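Local coordinates for DNA-binding protein HU (Anabaena sp., PDB 1P71), which binds and bends DNA as a histone-like homodimer, wrapping it to stabilise it against denaturation, and is essential for heterocyst differentiation, at residues A81-L84 against F85-K88. Numbering follows the deposited sequence.
Sequences AGKL and FREK
R86 N donates to G82 O at 3.0 Å, nearly straight at 176°, the first i to i+4 bond of the short C-terminal helix 83-89 of the HU fold, which directly follows strand 68-81, with G82 as N-cap. The next two i to i+4 backbone bonds follow, E87 N to K83 O and K88 N to L84 O, the latter 3.0 Å. The side chain of R86 folds back over this first turn: a twist about CG-CD that brings CB and NE close to eclipsed (chi3 -27°) carries NH1 to A81 O at 2.8 Å, a bent bond of 133°, and one guanidinium face lies over K83 CA and G82 C. The charges of K83 and E87 lie near each other without joining. Their side chains run obliquely past each other, CE of K83 3.3 Å from E87 OE1, while NZ stays 4.2 Å from that oxygen, too far for a salt bridge. A glutamine in place of E87 would probably leave the K83 amine without its nearby opposite charge. Apolar contact falls to F85, which is buried; its ring meets that of F47 in the same chain, and F85 and A81 both pack on P77 of the second subunit; L84 lies on I33 of that subunit. Between A81 and F85, methyl CB sits 4.2 Å from ring atom CD2, approaching obliquely.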
loop_
_atom_site.group_PDB
_atom_site.type_symbol
_atom_site.label_atom_id
_atom_site.label_comp_id
_atom_site.label_asym_id
_atom_site.label_seq_id
_atom_site.Cartn_x
_atom_site.Cartn_y
_atom_site.Cartn_z
ATOM N N ALA C 81 2.104 2.839 -6.113
ATOM C CA ALA C 81 0.743 3.255 -6.395
ATOM C C ALA C 81 0.469 3.182 -7.885
ATOM O O ALA C 81 1.322 3.501 -8.680
ATOM C CB ALA C 81 0.512 4.660 -5.878
ATOM N N GLY C 82 -0.730 2.737 -8.240
ATOM C CA GLY C 82 -1.122 2.619 -9.631
ATOM C C GLY C 82 -1.575 3.958 -10.160
ATOM O O GLY C 82 -1.746 4.903 -9.387
ATOM N N LYS C 83 -1.783 4.022 -11.475
ATOM C CA LYS C 83 -2.052 5.273 -12.184
ATOM C C LYS C 83 -3.307 5.997 -11.720
ATOM O O LYS C 83 -3.313 7.226 -11.653
ATOM C CB LYS C 83 -2.104 5.061 -13.699
ATOM C CG LYS C 83 -2.331 6.334 -14.502
ATOM C CD LYS C 83 -1.663 6.247 -15.866
ATOM C CE LYS C 83 -2.024 7.435 -16.740
ATOM N NZ LYS C 83 -1.180 7.486 -17.973
ATOM N N LEU C 84 -4.351 5.239 -11.396
ATOM C CA LEU C 84 -5.610 5.809 -10.906
ATOM C C LEU C 84 -5.432 6.411 -9.521
ATOM O O LEU C 84 -5.927 7.507 -9.254
ATOM C CB LEU C 84 -6.768 4.781 -10.913
ATOM C CG LEU C 84 -8.124 5.307 -10.381
ATOM C CD1 LEU C 84 -8.994 6.065 -11.450
ATOM C CD2 LEU C 84 -8.968 4.241 -9.659
ATOM N N PHE C 85 -4.723 5.705 -8.649
ATOM C CA PHE C 85 -4.421 6.218 -7.313
ATOM C C PHE C 85 -3.611 7.538 -7.404
ATOM O O PHE C 85 -3.990 8.549 -6.821
ATOM C CB PHE C 85 -3.690 5.142 -6.512
ATOM C CG PHE C 85 -3.747 5.327 -5.020
ATOM C CD1 PHE C 85 -4.191 6.540 -4.448
ATOM C CD2 PHE C 85 -3.353 4.302 -4.180
ATOM C CE1 PHE C 85 -4.236 6.694 -3.074
ATOM C CE2 PHE C 85 -3.403 4.454 -2.790
ATOM C CZ PHE C 85 -3.839 5.655 -2.239
ATOM N N ARG C 86 -2.516 7.530 -8.157
ATOM C CA ARG C 86 -1.717 8.753 -8.380
ATOM C C ARG C 86 -2.478 9.968 -8.920
ATOM O O ARG C 86 -2.213 11.102 -8.519
ATOM C CB ARG C 86 -0.510 8.461 -9.266
ATOM C CG ARG C 86 0.497 7.529 -8.579
ATOM C CD ARG C 86 1.695 7.113 -9.423
ATOM N NE ARG C 86 1.418 7.109 -10.863
ATOM C CZ ARG C 86 1.474 6.025 -11.641
ATOM N NH1 ARG C 86 1.796 4.846 -11.124
ATOM N NH2 ARG C 86 1.212 6.128 -12.942
ATOM N N GLU C 87 -3.403 9.722 -9.840
ATOM C CA GLU C 87 -4.148 10.777 -10.514
ATOM C C GLU C 87 -5.361 11.288 -9.730
ATOM O O GLU C 87 -5.800 12.417 -9.933
ATOM C CB GLU C 87 -4.503 10.355 -11.939
ATOM C CG GLU C 87 -3.262 10.206 -12.832
ATOM C CD GLU C 87 -3.565 9.968 -14.304
ATOM O OE1 GLU C 87 -2.665 10.196 -15.143
ATOM O OE2 GLU C 87 -4.694 9.557 -14.632
ATOM N N LYS C 88 -5.884 10.484 -8.817
ATOM C CA LYS C 88 -6.923 10.968 -7.918
ATOM C C LYS C 88 -6.277 11.861 -6.852
ATOM O O LYS C 88 -6.837 12.882 -6.457
ATOM C CB LYS C 88 -7.698 9.811 -7.277
ATOM C CG LYS C 88 -8.590 8.987 -8.222
ATOM C CD LYS C 88 -9.433 9.820 -9.209
ATOM C CE LYS C 88 -10.790 10.225 -8.631
ATOM N NZ LYS C 88 -11.973 9.682 -9.426
#